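Local coordinates for eukaryotic translation initiation factor 2A (Schizosaccharomyces pombe, PDB 3WJ9), which probably directs methionyl-tRNAi to 40S ribosomal subunits in a codon-dependent manner, early in the translation of a small number of specific mRNAs, at residues S5-R10 against A404-R409; I15-A20 against P28-I33; Y42-K47 against L79-L84; N381-W386 against N399-A404. All blocks are in the same frame, centred on the assembly; numbering follows the deposited sequence.

How the contacts relate
Three of the four contacts involve the three-stranded blade where the two ends of the N-terminal beta-propeller part of the protein meet. Contact 1 is its buried seam, rich in backbone hydrogen bonds, and pairs strand 6-11 with strand 401-406. Contact 4 uses strand 401-406 again and shares Ala404, but packs it against the preceding blade, mainly through aliphatic side chains. On the outer strand 15-19, contact 2 is partly buried and has no hydrogen bond across it; a phenylalanine from the following loop does most of the work. Contact 3 moves on to the next two blades, where turns meet around one aromatic ring with an exposed flank. Tyr42 links it to contact 1.

Contact 1: residues S5-R10 against A404-R409; sequences SQFAYR and AFWRPR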
# COMPACT_ATOMS: atom_id res chain seq x y z
N SER A 5 17.97 12.10 2.98
CA SER A 5 16.91 11.67 2.08
C SER A 5 17.15 10.24 1.62
O SER A 5 17.50 10.00 0.46
CB SER A 5 16.80 12.61 0.87
OG SER A 5 16.79 13.97 1.27
N GLN A 6 16.94 9.27 2.51
CA GLN A 6 17.31 7.89 2.24
C GLN A 6 16.25 7.14 1.44
O GLN A 6 15.05 7.31 1.65
CB GLN A 6 17.59 7.13 3.54
CG GLN A 6 18.08 5.69 3.33
CD GLN A 6 18.23 4.89 4.61
OE1 GLN A 6 17.98 3.69 4.65
NE2 GLN A 6 18.66 5.56 5.68
N PHE A 7 16.71 6.31 0.51
CA PHE A 7 15.86 5.36 -0.20
C PHE A 7 16.57 4.01 -0.26
O PHE A 7 17.77 3.92 -0.01
CB PHE A 7 15.52 5.87 -1.60
CG PHE A 7 16.72 6.02 -2.50
CD1 PHE A 7 17.41 7.22 -2.56
CD2 PHE A 7 17.15 4.97 -3.30
CE1 PHE A 7 18.51 7.37 -3.38
CE2 PHE A 7 18.24 5.11 -4.13
CZ PHE A 7 18.92 6.31 -4.17
N ALA A 8 15.82 2.97 -0.60
CA ALA A 8 16.41 1.64 -0.75
C ALA A 8 16.37 1.20 -2.21
O ALA A 8 15.57 1.71 -2.99
CB ALA A 8 15.68 0.64 0.12
N TYR A 9 17.24 0.27 -2.57
CA TYR A 9 17.23 -0.29 -3.91
C TYR A 9 17.57 -1.77 -3.87
O TYR A 9 18.33 -2.22 -3.01
CB TYR A 9 18.22 0.45 -4.82
CG TYR A 9 19.67 0.14 -4.55
CD1 TYR A 9 20.39 0.86 -3.60
CD2 TYR A 9 20.33 -0.86 -5.24
CE1 TYR A 9 21.72 0.59 -3.35
CE2 TYR A 9 21.66 -1.15 -4.99
CZ TYR A 9 22.35 -0.42 -4.05
OH TYR A 9 23.67 -0.70 -3.80
N ARG A 10 17.02 -2.52 -4.81
CA ARG A 10 17.36 -3.92 -4.97
C ARG A 10 17.38 -4.30 -6.44
O ARG A 10 16.33 -4.38 -7.08
CB ARG A 10 16.39 -4.82 -4.20
CG ARG A 10 16.73 -6.30 -4.28
CD ARG A 10 15.71 -7.15 -3.54
NE ARG A 10 14.39 -7.06 -4.15
CZ ARG A 10 13.96 -7.85 -5.12
NH1 ARG A 10 14.75 -8.80 -5.60
NH2 ARG A 10 12.74 -7.70 -5.61
N ALA A 404 12.82 0.14 -5.86
CA ALA A 404 13.51 1.31 -5.36
C ALA A 404 12.49 2.24 -4.72
O ALA A 404 11.55 2.68 -5.38
CB ALA A 404 14.26 2.02 -6.48
N PHE A 405 12.66 2.54 -3.43
CA PHE A 405 11.65 3.29 -2.70
C PHE A 405 12.24 4.11 -1.56
O PHE A 405 13.24 3.73 -0.96
CB PHE A 405 10.59 2.33 -2.15
CG PHE A 405 11.14 1.02 -1.65
CD1 PHE A 405 11.71 0.93 -0.39
CD2 PHE A 405 11.09 -0.12 -2.44
CE1 PHE A 405 12.23 -0.27 0.07
CE2 PHE A 405 11.60 -1.32 -1.98
CZ PHE A 405 12.17 -1.40 -0.73
N TRP A 406 11.59 5.24 -1.28
CA TRP A 406 11.99 6.12 -0.18
C TRP A 406 11.85 5.45 1.18
O TRP A 406 11.00 4.58 1.37
CB TRP A 406 11.14 7.40 -0.19
CG TRP A 406 11.37 8.30 -1.36
CD1 TRP A 406 10.50 8.56 -2.37
CD2 TRP A 406 12.54 9.08 -1.62
NE1 TRP A 406 11.06 9.45 -3.26
CE2 TRP A 406 12.32 9.78 -2.81
CE3 TRP A 406 13.76 9.25 -0.95
CZ2 TRP A 406 13.26 10.64 -3.37
CZ3 TRP A 406 14.70 10.10 -1.50
CH2 TRP A 406 14.45 10.78 -2.70
N ARG A 407 12.69 5.86 2.12
CA ARG A 407 12.51 5.49 3.51
C ARG A 407 11.51 6.46 4.14
O ARG A 407 11.83 7.63 4.34
CB ARG A 407 13.83 5.52 4.27
CG ARG A 407 13.69 5.23 5.75
CD ARG A 407 14.90 5.70 6.52
NE ARG A 407 15.10 7.14 6.38
CZ ARG A 407 16.03 7.83 7.04
NH1 ARG A 407 16.83 7.22 7.89
NH2 ARG A 407 16.14 9.14 6.85
N PRO A 408 10.30 5.97 4.45
CA PRO A 408 9.20 6.83 4.92
C PRO A 408 9.45 7.44 6.30
O PRO A 408 9.87 6.73 7.22
CB PRO A 408 8.01 5.86 4.97
CG PRO A 408 8.63 4.53 5.19
CD PRO A 408 9.92 4.55 4.43
N ARG A 409 9.21 8.74 6.43
CA ARG A 409 9.33 9.42 7.71
C ARG A 409 8.00 10.09 8.06
O ARG A 409 7.31 10.58 7.17
CB ARG A 409 10.45 10.47 7.68
CG ARG A 409 11.75 10.02 7.01
CD ARG A 409 12.29 8.72 7.59
NE ARG A 409 12.75 8.85 8.97
CZ ARG A 409 13.17 7.83 9.71
NH1 ARG A 409 13.17 6.60 9.20
NH2 ARG A 409 13.57 8.03 10.95
O HOH W 1 13.80 9.19 3.41
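The ring of Phe7 turns its edge to the face of the Trp406 indole in a T-shaped pair, with the Phe7 centroid 5.8 Å from that of the Trp406 six-membered ring and the planes at 85°. The pair sits on the seam that closes the beta-propeller: strand 6-10, near the start of the chain, runs antiparallel to strand 404-406, near its end, in the clasp often called molecular velcro. Trp406 starts away from its partner strand, but with CG anti to its own carbonyl carbon (chi1 -67°) the indole swings back, and Ser5 O and Gln6 O lie at its edge in the ring plane. On the sheet face that carries Phe405, Ala8 CB rests 3.6 Å from Phe405 CE1.

In the backbone, Ala8 and Phe405 form a hydrogen-bonded pair, Ala8 N to Phe405 O at 2.7 Å and Phe405 N to Ala8 O at 3.1 Å. Beyond the strand end, the side chains of Arg407 and Gln6 cross at about a right angle, and the guanidinium sets one face over Gln6 CB and the other under Arg409 CZ. Its NH1 makes a salt bridge with Glu63, while the Gln6 amide is held by Thr62 O and the Tyr42 hydroxyl. A leucine in place of Arg407 would probably leave Glu63 without its charged mate and Gln6 CB without its flat cover. Gln6 O is gripped twice, by Arg407 N at 2.8 Å and by a water that also donates to Arg407 O, 2.7 Å from the water oxygen.

Contact 2: residues I15-A20 against P28-I33; sequences IGLVNA and PKFEAI
Ile15 O, a backbone carbonyl oxygen, lies at the edge of the Phe30 ring and in its plane, 3.5 Å from CE2 and 4.0 Å from CZ of Phe30. No hydrogen bond crosses this contact, and the aromatic edge is what the carbonyl meets here. The same CE2 of Phe30 also comes within 3.4 Å of Gly16 CA, reaching the strand backbone where no side chain stands in between. Over one face of the ring stands the branch point of Leu17, its CG 4.3 Å from Phe30 CE1. With CG anti to the backbone nitrogen (chi1 179°), Phe30 extends its ring from the loop straight to strand 15-19.

This strand is one edge of the three-stranded blade that closes the propeller, and 28-33 belongs to the connection leading from it to the first strand of the next blade, 37-42. The ring of Phe30 also touches Asn60 in that blade, and Leu17 reaches Phe49 there, so the aromatic group lies at the outer end of the cleft between two blades. An alanine at Phe30 would probably open a gap beside Gly16 and leave one side of Leu17 without its aromatic cover. Further along the connection, the methyl of Ala32 points to the strand and packs against the branch methyl of Ile15, Ala32 CB to Ile15 CG2 being 3.7 Å.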
# COMPACT_ATOMS: atom_id res chain seq x y z
N ILE A 15 21.94 -4.96 -3.55
CA ILE A 15 20.88 -4.41 -2.72
C ILE A 15 21.48 -3.52 -1.63
O ILE A 15 22.46 -3.90 -0.98
CB ILE A 15 20.02 -5.52 -2.08
CG1 ILE A 15 18.99 -4.90 -1.13
CG2 ILE A 15 20.89 -6.54 -1.36
CD1 ILE A 15 18.11 -5.91 -0.46
N GLY A 16 20.92 -2.34 -1.46
CA GLY A 16 21.44 -1.42 -0.47
C GLY A 16 20.54 -0.25 -0.13
O GLY A 16 19.52 -0.01 -0.77
N LEU A 17 20.93 0.48 0.91
CA LEU A 17 20.26 1.71 1.29
C LEU A 17 21.15 2.87 0.85
O LEU A 17 22.37 2.76 0.86
CB LEU A 17 19.98 1.73 2.79
CG LEU A 17 19.44 0.41 3.35
CD1 LEU A 17 19.14 0.50 4.84
CD2 LEU A 17 18.20 -0.04 2.58
N VAL A 18 20.54 3.98 0.45
CA VAL A 18 21.29 5.11 -0.09
C VAL A 18 20.87 6.42 0.54
O VAL A 18 19.72 6.85 0.39
CB VAL A 18 21.12 5.21 -1.62
CG1 VAL A 18 21.86 6.42 -2.16
CG2 VAL A 18 21.61 3.95 -2.31
N ASN A 19 21.79 7.07 1.25
CA ASN A 19 21.52 8.38 1.83
C ASN A 19 21.83 9.48 0.81
O ASN A 19 22.98 9.84 0.61
CB ASN A 19 22.34 8.58 3.11
CG ASN A 19 21.87 7.69 4.25
OD1 ASN A 19 20.69 7.37 4.35
ND2 ASN A 19 22.80 7.30 5.11
N ALA A 20 20.78 9.99 0.17
CA ALA A 20 20.92 10.95 -0.92
C ALA A 20 21.53 12.27 -0.46
O ALA A 20 22.13 12.99 -1.26
CB ALA A 20 19.57 11.19 -1.59
N PRO A 28 26.99 3.01 7.27
CA PRO A 28 28.25 2.27 7.46
C PRO A 28 28.12 0.81 7.87
O PRO A 28 28.91 -0.02 7.42
CB PRO A 28 28.96 3.07 8.56
CG PRO A 28 27.88 3.86 9.22
CD PRO A 28 26.94 4.21 8.11
N LYS A 29 27.15 0.49 8.72
CA LYS A 29 27.04 -0.86 9.28
C LYS A 29 26.19 -1.79 8.42
O LYS A 29 25.71 -2.81 8.91
CB LYS A 29 26.46 -0.80 10.69
CG LYS A 29 27.22 0.08 11.65
CD LYS A 29 28.60 -0.48 11.94
CE LYS A 29 29.34 0.38 12.95
NZ LYS A 29 30.69 -0.15 13.26
N PHE A 30 26.01 -1.46 7.15
CA PHE A 30 25.12 -2.26 6.29
C PHE A 30 25.84 -3.17 5.31
O PHE A 30 26.76 -2.76 4.60
CB PHE A 30 24.17 -1.35 5.51
CG PHE A 30 23.25 -2.10 4.59
CD1 PHE A 30 22.12 -2.73 5.08
CD2 PHE A 30 23.51 -2.18 3.23
CE1 PHE A 30 21.27 -3.43 4.24
CE2 PHE A 30 22.67 -2.88 2.39
CZ PHE A 30 21.55 -3.50 2.89
N GLU A 31 25.40 -4.43 5.28
CA GLU A 31 25.80 -5.39 4.26
C GLU A 31 24.76 -6.50 4.18
O GLU A 31 24.15 -6.86 5.19
CB GLU A 31 27.19 -5.96 4.55
CG GLU A 31 27.61 -7.07 3.60
CD GLU A 31 29.03 -7.54 3.84
OE1 GLU A 31 29.21 -8.66 4.34
OE2 GLU A 31 29.97 -6.78 3.52
N ALA A 32 24.54 -7.04 2.98
CA ALA A 32 23.51 -8.05 2.74
C ALA A 32 23.96 -9.46 3.11
O ALA A 32 25.09 -9.67 3.55
CB ALA A 32 23.06 -8.00 1.29
N ILE A 33 23.07 -10.43 2.91
CA ILE A 33 23.36 -11.84 3.18
C ILE A 33 24.12 -12.47 2.01
O ILE A 33 24.09 -11.94 0.90
CB ILE A 33 22.06 -12.66 3.45
CG1 ILE A 33 21.13 -11.93 4.41
CG2 ILE A 33 22.37 -14.03 4.04
CD1 ILE A 33 19.82 -12.66 4.64

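Contact 3: residues Y42-K47 against L79-L84; sequences YSPNGK and LGFSPL
Ser43 places its CB over the face of the Phe81 ring in a CH-pi contact, 3.7 Å from the Phe81 centroid and 19° off the ring normal. This is the close-packed end. Phe81 CG lies anti to its own carbonyl carbon (chi1 -84°), which brings the ring under the backbone of Tyr42 and Ser43, its CD2 3.4 Å from Ser43 N. Beside it, Pro44 CD sits 3.5 Å from Phe81 CB, the two side chains meeting aslant. Serine contributes its carbon to the ring, while its OG turns elsewhere, to the hydrogen bond with Leu48 N.

The other end is looser and opens to solvent. There the ring of Pro44, itself exposed, lies against backbone, with CB 3.6 Å from Pro83 O, and Asn45 OD1 only loosely approaches the Pro83-Leu84 backbone. The CB of Leu84 points away from 42-47, at an exposed position, and no hydrogen bond joins the two segments.

The chain from Ser43 to Gly46 makes a type I beta turn, and Gly46 has the positive phi common after such turns. An aromatic-Ser-Pro sequence occurs in both segments, and Ser82 OG bonds Tyr87 N just as Ser43 OG bonds Leu48 N; Ser82 OG also bonds the Glu136 carboxylate.

The two segments thus belong to corresponding turns of adjacent propeller blades, each following the first strand of its sheet, 37-42 and 76-81, the latter in WD repeat 1. Phe81 lies in the interface between them, also touching Cys41 of strand 37-42 and Leu48 and Ala50 of strand 48-53.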
# COMPACT_ATOMS: atom_id res chain seq x y z
N TYR A 42 10.32 -1.38 3.77
CA TYR A 42 10.50 -0.55 4.96
C TYR A 42 9.31 -0.71 5.91
O TYR A 42 8.20 -1.02 5.48
CB TYR A 42 10.63 0.93 4.58
CG TYR A 42 12.00 1.38 4.13
CD1 TYR A 42 13.07 1.46 5.01
CD2 TYR A 42 12.22 1.77 2.81
CE1 TYR A 42 14.32 1.88 4.60
CE2 TYR A 42 13.46 2.19 2.38
CZ TYR A 42 14.51 2.25 3.28
OH TYR A 42 15.75 2.67 2.86
N SER A 43 9.55 -0.49 7.20
CA SER A 43 8.47 -0.35 8.16
C SER A 43 7.78 0.99 7.90
O SER A 43 8.43 1.93 7.45
CB SER A 43 8.99 -0.44 9.60
OG SER A 43 9.98 0.54 9.86
N PRO A 44 6.46 1.07 8.16
CA PRO A 44 5.65 2.26 7.84
C PRO A 44 6.27 3.58 8.31
O PRO A 44 6.05 4.61 7.68
CB PRO A 44 4.34 1.99 8.57
CG PRO A 44 4.24 0.50 8.59
CD PRO A 44 5.65 0.01 8.77
N ASN A 45 7.02 3.53 9.40
CA ASN A 45 7.70 4.71 9.94
C ASN A 45 9.16 4.79 9.50
O ASN A 45 9.88 5.71 9.87
CB ASN A 45 7.62 4.72 11.46
CG ASN A 45 7.80 3.34 12.07
OD1 ASN A 45 7.26 2.36 11.57
ND2 ASN A 45 8.56 3.27 13.16
N GLY A 46 9.60 3.81 8.71
CA GLY A 46 10.93 3.82 8.14
C GLY A 46 12.07 3.67 9.13
O GLY A 46 13.21 4.01 8.83
N LYS A 47 11.77 3.16 10.32
CA LYS A 47 12.81 2.93 11.32
C LYS A 47 13.52 1.60 11.07
O LYS A 47 14.62 1.38 11.58
CB LYS A 47 12.22 2.95 12.73
CG LYS A 47 11.75 4.32 13.19
CD LYS A 47 11.34 4.31 14.65
CE LYS A 47 10.86 5.67 15.11
NZ LYS A 47 10.47 5.66 16.55
N LEU A 79 6.70 -9.72 2.19
CA LEU A 79 7.04 -9.25 3.53
C LEU A 79 6.14 -8.07 3.91
O LEU A 79 5.66 -7.35 3.04
CB LEU A 79 8.52 -8.85 3.60
CG LEU A 79 9.56 -9.90 3.21
CD1 LEU A 79 10.94 -9.27 3.07
CD2 LEU A 79 9.60 -11.04 4.22
N GLY A 80 5.92 -7.88 5.20
CA GLY A 80 5.06 -6.81 5.66
C GLY A 80 5.29 -6.41 7.11
O GLY A 80 5.31 -7.25 8.00
N PHE A 81 5.46 -5.11 7.33
CA PHE A 81 5.61 -4.57 8.68
C PHE A 81 4.26 -4.14 9.25
O PHE A 81 3.44 -3.56 8.55
CB PHE A 81 6.56 -3.37 8.67
CG PHE A 81 8.02 -3.74 8.73
CD1 PHE A 81 8.62 -4.05 9.94
CD2 PHE A 81 8.79 -3.75 7.59
CE1 PHE A 81 9.96 -4.37 10.00
CE2 PHE A 81 10.13 -4.07 7.64
CZ PHE A 81 10.72 -4.38 8.85
N SER A 82 4.05 -4.44 10.53
CA SER A 82 2.92 -3.89 11.26
C SER A 82 3.17 -2.39 11.46
O SER A 82 4.32 -1.96 11.44
CB SER A 82 2.76 -4.62 12.59
OG SER A 82 3.92 -4.49 13.39
N PRO A 83 2.10 -1.59 11.64
CA PRO A 83 2.17 -0.12 11.66
C PRO A 83 3.30 0.47 12.51
O PRO A 83 3.86 1.50 12.13
CB PRO A 83 0.82 0.27 12.25
CG PRO A 83 -0.09 -0.79 11.79
CD PRO A 83 0.72 -2.06 11.83
N LEU A 84 3.64 -0.17 13.62
CA LEU A 84 4.72 0.32 14.47
C LEU A 84 5.96 -0.55 14.33
O LEU A 84 6.92 -0.42 15.09
CB LEU A 84 4.26 0.36 15.93
CG LEU A 84 3.10 1.32 16.24
CD1 LEU A 84 2.66 1.18 17.69
CD2 LEU A 84 3.49 2.75 15.94

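Contact 4: residues N381-W386 against N399-A404; sequences NSIKIW and NELYQA
Strands 382-386 and 401-404 run in nearly the same direction, 26° apart, and at 8.6 Å between axes they pack through side chains, as strands of facing sheets do. Ile383 leads from its side: CG1 lies 3.6 Å from Leu401 CD2, and CD1 lies 3.6 Å from Ala404 CB, so one isoleucine branch spans both partners. The Ile383 and Leu401 side chains cross at about a right angle. Leu401 holds CG anti to its backbone nitrogen (chi1 175°), which carries CD2 across to Ile383 and, at 3.3 Å, to Ser382 O.

At the polar end, Asn381 lays its CB 3.8 Å from Leu401 CB, and its OD1 accepts a weak hydrogen bond from Leu401 N, 3.4 Å long and bent to 140° at the hydrogen. The other half of this buried amide is held more firmly, ND2 donating to Val372 O and Leu377 O, which probably fixes the rotation that aims OD1 at the strand start. The Glu400 carboxylate makes a salt bridge with Arg378.

Just beyond Leu401, Arg10 stands opposite two residues, Tyr402 and Gln403, in a classic beta bulge, its backbone bonding both. The contact joins the third strand of the sheet 358-397, part of WD repeat 4, to the strand from the chain's end in the closing blade, where Tyr9 of strand 6-11 also packs on Ile383.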
# COMPACT_ATOMS: atom_id res chain seq x y z
N ASN A 381 16.15 -0.46 -17.24
CA ASN A 381 15.93 -0.30 -15.80
C ASN A 381 16.82 0.79 -15.20
O ASN A 381 18.01 0.85 -15.49
CB ASN A 381 16.16 -1.63 -15.07
CG ASN A 381 15.10 -2.66 -15.40
OD1 ASN A 381 15.39 -3.84 -15.57
ND2 ASN A 381 13.85 -2.21 -15.48
N SER A 382 16.23 1.64 -14.37
CA SER A 382 16.96 2.79 -13.83
C SER A 382 16.33 3.41 -12.59
O SER A 382 15.22 3.05 -12.19
CB SER A 382 17.11 3.86 -14.92
OG SER A 382 15.85 4.42 -15.25
N ILE A 383 17.05 4.35 -11.99
CA ILE A 383 16.54 5.18 -10.90
C ILE A 383 16.81 6.64 -11.22
O ILE A 383 17.91 6.99 -11.66
CB ILE A 383 17.18 4.83 -9.54
CG1 ILE A 383 16.85 3.41 -9.12
CG2 ILE A 383 16.71 5.80 -8.46
CD1 ILE A 383 17.47 3.01 -7.79
N LYS A 384 15.82 7.50 -10.99
CA LYS A 384 16.02 8.94 -11.15
C LYS A 384 15.27 9.71 -10.07
O LYS A 384 14.06 9.54 -9.90
CB LYS A 384 15.57 9.40 -12.54
CG LYS A 384 15.86 10.86 -12.82
CD LYS A 384 15.81 11.14 -14.31
CE LYS A 384 16.09 12.60 -14.61
NZ LYS A 384 15.92 12.90 -16.06
N ILE A 385 15.99 10.56 -9.34
CA ILE A 385 15.39 11.42 -8.33
C ILE A 385 15.27 12.84 -8.87
O ILE A 385 16.24 13.39 -9.39
CB ILE A 385 16.20 11.42 -7.01
CG1 ILE A 385 16.12 10.06 -6.31
CG2 ILE A 385 15.69 12.50 -6.07
CD1 ILE A 385 17.17 9.07 -6.76
N TRP A 386 14.09 13.43 -8.75
CA TRP A 386 13.82 14.75 -9.31
C TRP A 386 13.51 15.76 -8.22
O TRP A 386 12.99 15.40 -7.17
CB TRP A 386 12.62 14.71 -10.28
CG TRP A 386 12.57 13.56 -11.23
CD1 TRP A 386 12.40 12.24 -10.91
CD2 TRP A 386 12.63 13.62 -12.65
NE1 TRP A 386 12.38 11.48 -12.05
CE2 TRP A 386 12.52 12.30 -13.14
CE3 TRP A 386 12.79 14.66 -13.57
CZ2 TRP A 386 12.55 12.00 -14.50
CZ3 TRP A 386 12.82 14.36 -14.92
CH2 TRP A 386 12.70 13.04 -15.37
N ASN A 399 20.83 -2.99 -15.08
CA ASN A 399 20.48 -4.04 -16.03
C ASN A 399 19.12 -4.62 -15.68
O ASN A 399 18.18 -4.58 -16.48
CB ASN A 399 21.54 -5.14 -16.06
CG ASN A 399 21.13 -6.32 -16.91
OD1 ASN A 399 20.58 -7.31 -16.41
ND2 ASN A 399 21.38 -6.23 -18.21
N GLU A 400 19.01 -5.16 -14.46
CA GLU A 400 17.75 -5.68 -13.97
C GLU A 400 17.45 -5.18 -12.56
O GLU A 400 17.80 -5.82 -11.57
CB GLU A 400 17.75 -7.21 -14.00
CG GLU A 400 16.37 -7.84 -14.02
CD GLU A 400 16.41 -9.34 -14.22
OE1 GLU A 400 17.45 -9.95 -13.90
OE2 GLU A 400 15.41 -9.90 -14.71
N LEU A 401 16.82 -4.01 -12.49
CA LEU A 401 16.41 -3.43 -11.22
C LEU A 401 15.02 -3.93 -10.83
O LEU A 401 14.14 -4.05 -11.68
CB LEU A 401 16.41 -1.90 -11.29
CG LEU A 401 15.89 -1.16 -10.06
CD1 LEU A 401 16.84 -1.31 -8.88
CD2 LEU A 401 15.63 0.30 -10.37
N TYR A 402 14.84 -4.23 -9.55
CA TYR A 402 13.59 -4.83 -9.09
C TYR A 402 12.70 -3.84 -8.33
O TYR A 402 11.53 -3.70 -8.64
CB TYR A 402 13.90 -6.05 -8.22
CG TYR A 402 14.56 -7.16 -9.01
CD1 TYR A 402 14.12 -7.46 -10.30
CD2 TYR A 402 15.60 -7.90 -8.48
CE1 TYR A 402 14.71 -8.47 -11.03
CE2 TYR A 402 16.20 -8.92 -9.21
CZ TYR A 402 15.75 -9.20 -10.49
OH TYR A 402 16.33 -10.20 -11.22
N GLN A 403 13.26 -3.15 -7.34
CA GLN A 403 12.51 -2.12 -6.63
C GLN A 403 13.43 -1.02 -6.11
O GLN A 403 14.63 -1.21 -5.93
CB GLN A 403 11.72 -2.72 -5.47
CG GLN A 403 12.50 -3.69 -4.58
CD GLN A 403 11.61 -4.72 -3.89
OE1 GLN A 403 10.94 -5.53 -4.54
NE2 GLN A 403 11.59 -4.68 -2.57
N ALA A 404 12.82 0.14 -5.86
CA ALA A 404 13.51 1.31 -5.36
C ALA A 404 12.49 2.24 -4.72
O ALA A 404 11.55 2.68 -5.38
CB ALA A 404 14.26 2.02 -6.48